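PDB 3B40: probable dipeptidase from Pseudomonas aeruginosa, which is probably a metal-dependent dipeptidase of the membrane dipeptidase (M19) family, built on a TIM-barrel fold. Local coordinates for residues Phe289-Leu294 and Thr309-Gln314; Leu297-Ala300 and Gly304-Ile307. The protein carries 11 engineered substitutions. All coordinates share one frame; numbering follows the deposited sequence.

Contact 1 of 2, residues Phe289-Leu294 and Thr309-Gln314; sequences FDLPPL and TIWPEQ
Phe-289 and Leu-291 receive the indole of Trp-311 within the Schellman motif that ends helix 276-288, so the contact joins the C-terminal end of that helix to the start of helix 313-328. This small apolar core lies near the periphery of the chain, about 28 Å from its centre to the centre of the contact. Phe-289 comes first. Its CB rests on the outer end of the indole, 3.8 Å from CH2 of Trp-311. With CG beside the backbone N (chi1 -74°), the phenyl ring lies near the six-membered ring of Trp-311 in a slid-apart, near-parallel arrangement. The planes differ by 30° and the centroids of Phe-289 and the six-membered ring of Trp-311 are 5.8 Å apart, too far offset for real overlap. Tyr-319, from helix 313-328, meets both aromatic rings edge-to-face and completes the cluster. The carbonyl of Phe-289 also reaches the indole, with O 3.7 Å from Trp-311 CZ2, and it accepts a weak hydrogen bond from Arg-315, whose side chain makes a cation-pi contact with Trp-311. Asp-290 follows at positive phi (66°), the C-prime residue of the Schellman motif: its N bonds back to Ala-287 O and Leu-291 N to Arg-286 O. That reversal brings the isobutyl group of Leu-291 up to the indole as well. Both of its methyls take part, CD2 lying 4.0 Å from Trp-311 CZ2. Beyond this point the chain turns back along helix 276-288, where Pro-292 O bonds to Arg-286 and Leu-294 N to Asp-283. On the indole, then, CZ2 and CH2 do the touching, and Leu-291 CD1 comes within 3.9 Å of Trp-311 CH2.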
loop_
_atom_site.group_PDB
_atom_site.type_symbol
_atom_site.label_atom_id
_atom_site.label_comp_id
_atom_site.label_asym_id
_atom_site.label_seq_id
_atom_site.Cartn_x
_atom_site.Cartn_y
_atom_site.Cartn_z
ATOM N N PHE A 289 -6.953 30.518 -3.759
ATOM C CA PHE A 289 -5.501 30.396 -3.941
ATOM C C PHE A 289 -5.094 30.541 -5.408
ATOM O O PHE A 289 -4.001 30.149 -5.787
ATOM C CB PHE A 289 -4.986 29.068 -3.371
ATOM C CG PHE A 289 -4.939 29.042 -1.878
ATOM C CD1 PHE A 289 -3.751 29.347 -1.203
ATOM C CD2 PHE A 289 -6.079 28.762 -1.143
ATOM C CE1 PHE A 289 -3.702 29.333 0.185
ATOM C CE2 PHE A 289 -6.038 28.745 0.241
ATOM C CZ PHE A 289 -4.845 29.038 0.902
ATOM N N ASP A 290 -5.982 31.104 -6.218
ATOM C CA ASP A 290 -5.699 31.435 -7.620
ATOM C C ASP A 290 -5.453 30.205 -8.513
ATOM O O ASP A 290 -4.722 30.277 -9.507
ATOM C CB ASP A 290 -4.530 32.425 -7.715
ATOM C CG ASP A 290 -4.876 33.811 -7.170
ATOM O OD1 ASP A 290 -5.976 34.336 -7.466
ATOM O OD2 ASP A 290 -4.030 34.375 -6.437
ATOM N N LEU A 291 -6.111 29.098 -8.185
ATOM C CA LEU A 291 -6.074 27.918 -9.008
ATOM C C LEU A 291 -7.423 27.753 -9.671
ATOM O O LEU A 291 -8.455 28.069 -9.050
ATOM C CB LEU A 291 -5.769 26.691 -8.143
ATOM C CG LEU A 291 -4.483 26.682 -7.329
ATOM C CD1 LEU A 291 -4.554 25.569 -6.291
ATOM C CD2 LEU A 291 -3.249 26.519 -8.237
ATOM N N PRO A 292 -7.437 27.231 -10.922
ATOM C CA PRO A 292 -8.659 27.153 -11.714
ATOM C C PRO A 292 -9.509 25.988 -11.235
ATOM O O PRO A 292 -9.015 25.157 -10.467
ATOM C CB PRO A 292 -8.137 26.876 -13.125
ATOM C CG PRO A 292 -6.874 26.104 -12.900
ATOM C CD PRO A 292 -6.278 26.663 -11.651
ATOM N N PRO A 293 -10.787 25.931 -11.652
ATOM C CA PRO A 293 -11.645 24.853 -11.136
ATOM C C PRO A 293 -11.118 23.470 -11.522
ATOM O O PRO A 293 -10.536 23.301 -12.594
ATOM C CB PRO A 293 -12.996 25.132 -11.815
ATOM C CG PRO A 293 -12.963 26.581 -12.113
ATOM C CD PRO A 293 -11.540 26.833 -12.543
ATOM N N LEU A 294 -11.319 22.498 -10.637
ATOM C CA LEU A 294 -10.857 21.132 -10.861
ATOM C C LEU A 294 -11.315 20.532 -12.188
ATOM O O LEU A 294 -12.442 20.738 -12.603
ATOM C CB LEU A 294 -11.326 20.231 -9.706
ATOM C CG LEU A 294 -10.590 20.347 -8.374
ATOM C CD1 LEU A 294 -11.405 19.682 -7.288
ATOM C CD2 LEU A 294 -9.177 19.727 -8.460
ATOM N N THR A 309 4.741 24.688 -7.176
ATOM C CA THR A 309 6.189 24.707 -6.903
ATOM C C THR A 309 6.763 26.114 -6.586
ATOM O O THR A 309 7.782 26.227 -5.881
ATOM C CB THR A 309 7.032 24.070 -8.045
ATOM O OG1 THR A 309 8.395 23.910 -7.594
ATOM C CG2 THR A 309 7.012 24.943 -9.314
ATOM N N ILE A 310 6.106 27.166 -7.082
ATOM C CA ILE A 310 6.570 28.562 -6.829
ATOM C C ILE A 310 6.031 29.204 -5.540
ATOM O O ILE A 310 6.504 30.277 -5.139
ATOM C CB ILE A 310 6.329 29.532 -8.038
ATOM C CG1 ILE A 310 4.831 29.855 -8.203
ATOM C CG2 ILE A 310 6.846 28.904 -9.327
ATOM C CD1 ILE A 310 4.539 31.144 -8.997
ATOM N N TRP A 311 5.079 28.546 -4.881
ATOM C CA TRP A 311 4.510 29.031 -3.621
ATOM C C TRP A 311 5.493 29.059 -2.434
ATOM O O TRP A 311 6.276 28.116 -2.227
ATOM C CB TRP A 311 3.333 28.148 -3.204
ATOM C CG TRP A 311 2.106 28.276 -4.045
ATOM C CD1 TRP A 311 1.980 28.959 -5.221
ATOM C CD2 TRP A 311 0.825 27.690 -3.780
ATOM N NE1 TRP A 311 0.698 28.837 -5.699
ATOM C CE2 TRP A 311 -0.037 28.084 -4.824
ATOM C CE3 TRP A 311 0.313 26.892 -2.743
ATOM C CZ2 TRP A 311 -1.376 27.683 -4.878
ATOM C CZ3 TRP A 311 -1.019 26.511 -2.789
ATOM C CH2 TRP A 311 -1.843 26.897 -3.842
ATOM N N PRO A 312 5.405 30.106 -1.596
ATOM C CA PRO A 312 6.166 30.038 -0.332
ATOM C C PRO A 312 5.658 28.890 0.552
ATOM O O PRO A 312 4.515 28.478 0.417
ATOM C CB PRO A 312 5.899 31.401 0.335
ATOM C CG PRO A 312 5.386 32.327 -0.793
ATOM C CD PRO A 312 4.654 31.370 -1.751
ATOM N N GLU A 313 6.506 28.343 1.418
ATOM C CA GLU A 313 6.081 27.199 2.262
ATOM C C GLU A 313 4.814 27.489 3.063
ATOM O O GLU A 313 3.926 26.639 3.157
ATOM C CB GLU A 313 7.212 26.728 3.188
ATOM C CG GLU A 313 8.426 26.207 2.415
ATOM C CD GLU A 313 9.654 25.979 3.298
ATOM O OE1 GLU A 313 9.732 26.592 4.383
ATOM O OE2 GLU A 313 10.551 25.185 2.914
ATOM N N GLN A 314 4.723 28.707 3.601
ATOM C CA GLN A 314 3.596 29.122 4.431
ATOM C C GLN A 314 2.298 29.016 3.613
ATOM O O GLN A 314 1.262 28.577 4.121
ATOM C CB GLN A 314 3.837 30.556 4.925
ATOM C CG GLN A 314 2.834 31.125 5.976
ATOM C CD GLN A 314 1.398 31.272 5.478
ATOM O OE1 GLN A 314 0.464 30.787 6.129
ATOM N NE2 GLN A 314 1.209 31.931 4.331
#

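Contact 2 of 2, residues Leu297-Ala300 and Gly304-Ile307; sequences LDYA and GDPI
Tyr-299 lays one face of its phenol ring against the backbone of Gly-304 and Asp-305, and this packing makes up most of the contact. The amide N of Asp-305 sits above the centre of the ring, while C of Gly-304 lies closer to the plane but toward the rim. Beside them, CA of Asp-305 makes a CH-pi contact, 4.1 Å from the centroid of the Tyr-299 ring and 12° off its normal. At the far end of the phenol, OH of Tyr-299 meets CD of Pro-306 at 3.5 Å, a van der Waals touch between side chains crossing at about a right angle.

The polar part centres on Asp-305. Its carboxylate, tilted 48° from the ring plane, comes alongside the root of the tyrosine, with OD1 3.5 Å from Tyr-299 CD2. The same OD1 forms a salt bridge with Arg-286 of helix 276-288, which also packs against Tyr-299, so charge pairing and ring packing converge on one arginine.

A water spans the two segments. It lies 2.8 Å from Tyr-299 O and 2.7 Å from Asp-305 OD2, within donating geometry of both, and accepts a weak bond from Gly-304 N. No direct hydrogen bond crosses between the segments.

Within 297-300 the backbone is held by a bond from Ala-300 N to Leu-297 O, 3.0 Å long. It closes a type I beta turn with Asp-298 and Tyr-299 in the middle positions, and the ring face of Tyr-299, its third residue, packs on the returning Gly-304 to Asp-305 backbone in the connection between helices 276-288 and 313-328 of this TIM-barrel family protein.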
loop_
_atom_site.group_PDB
_atom_site.type_symbol
_atom_site.label_atom_id
_atom_site.label_comp_id
_atom_site.label_asym_id
_atom_site.label_seq_id
_atom_site.Cartn_x
_atom_site.Cartn_y
_atom_site.Cartn_z
ATOM N N LEU A 297 -9.879 14.220 -10.717
ATOM C CA LEU A 297 -9.685 14.086 -9.270
ATOM C C LEU A 297 -8.241 14.104 -8.797
ATOM O O LEU A 297 -8.000 14.121 -7.596
ATOM C CB LEU A 297 -10.389 12.819 -8.766
ATOM C CG LEU A 297 -11.910 12.854 -8.790
ATOM C CD1 LEU A 297 -12.465 11.447 -8.488
ATOM C CD2 LEU A 297 -12.404 13.868 -7.764
ATOM N N ASP A 298 -7.281 14.095 -9.727
ATOM C CA ASP A 298 -5.882 13.955 -9.332
ATOM C C ASP A 298 -5.406 15.073 -8.397
ATOM O O ASP A 298 -4.658 14.824 -7.438
ATOM C CB ASP A 298 -4.982 13.872 -10.553
ATOM C CG ASP A 298 -5.185 12.607 -11.345
ATOM O OD1 ASP A 298 -5.183 11.507 -10.767
ATOM O OD2 ASP A 298 -5.327 12.710 -12.568
ATOM N N TYR A 299 -5.852 16.297 -8.676
ATOM C CA TYR A 299 -5.460 17.459 -7.877
ATOM C C TYR A 299 -6.472 17.783 -6.784
ATOM O O TYR A 299 -6.311 18.784 -6.077
ATOM C CB TYR A 299 -5.290 18.694 -8.768
ATOM C CG TYR A 299 -4.237 18.578 -9.866
ATOM C CD1 TYR A 299 -3.236 17.599 -9.821
ATOM C CD2 TYR A 299 -4.223 19.496 -10.919
ATOM C CE1 TYR A 299 -2.288 17.506 -10.836
ATOM C CE2 TYR A 299 -3.278 19.429 -11.933
ATOM C CZ TYR A 299 -2.320 18.441 -11.887
ATOM O OH TYR A 299 -1.400 18.393 -12.876
ATOM N N ALA A 300 -7.525 16.962 -6.691
ATOM C CA ALA A 300 -8.529 17.068 -5.648
ATOM C C ALA A 300 -8.034 16.314 -4.429
ATOM O O ALA A 300 -8.299 16.719 -3.293
ATOM C CB ALA A 300 -9.856 16.465 -6.106
ATOM N N GLY A 304 -1.620 18.877 -6.071
ATOM C CA GLY A 304 -0.820 18.402 -7.220
ATOM C C GLY A 304 -0.554 19.417 -8.328
ATOM O O GLY A 304 0.240 19.174 -9.248
ATOM N N ASP A 305 -1.202 20.566 -8.263
ATOM C CA ASP A 305 -1.048 21.587 -9.321
ATOM C C ASP A 305 0.403 21.997 -9.471
ATOM O O ASP A 305 1.059 22.343 -8.479
ATOM C CB ASP A 305 -1.898 22.815 -9.039
ATOM C CG ASP A 305 -3.365 22.492 -8.976
ATOM O OD1 ASP A 305 -4.087 22.878 -9.918
ATOM O OD2 ASP A 305 -3.802 21.851 -7.984
ATOM N N PRO A 306 0.936 21.880 -10.693
ATOM C CA PRO A 306 2.339 22.169 -11.025
ATOM C C PRO A 306 2.835 23.535 -10.555
ATOM O O PRO A 306 3.942 23.631 -10.037
ATOM C CB PRO A 306 2.360 22.036 -12.553
ATOM C CG PRO A 306 1.351 20.974 -12.800
ATOM C CD PRO A 306 0.225 21.332 -11.865
ATOM N N ILE A 307 2.020 24.569 -10.736
ATOM C CA ILE A 307 2.384 25.939 -10.318
ATOM C C ILE A 307 2.684 26.032 -8.815
ATOM O O ILE A 307 3.406 26.925 -8.392
ATOM C CB ILE A 307 1.271 26.964 -10.716
ATOM C CG1 ILE A 307 1.750 28.423 -10.602
ATOM C CG2 ILE A 307 0.027 26.749 -9.876
ATOM C CD1 ILE A 307 2.824 28.790 -11.518
HETATM O O HOH W 1 -4.448 20.761 -5.586
#

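From the N-terminal side, the chain leaves helix 276-288, passes through 289-294 and enters a long connection that runs to helix 313-328. Contact 2 folds this connection back on itself, closing a short loop from 297-300 to 304-307 across three intervening residues. Contact 1 joins 289-294 to 309-314 and closes the wider loop, bringing the end of helix 276-288 to the start of helix 313-328; contact 2 is nested inside it and nothing crosses. Their centres are about 10 Å apart, and the two touch: Leu-291 CD2 packs 3.7 Å from Ile-307 CG2. Arg-286 further ties the two together, its NE bonding to Pro-292 O and its NH2 forming the salt bridge with Asp-305.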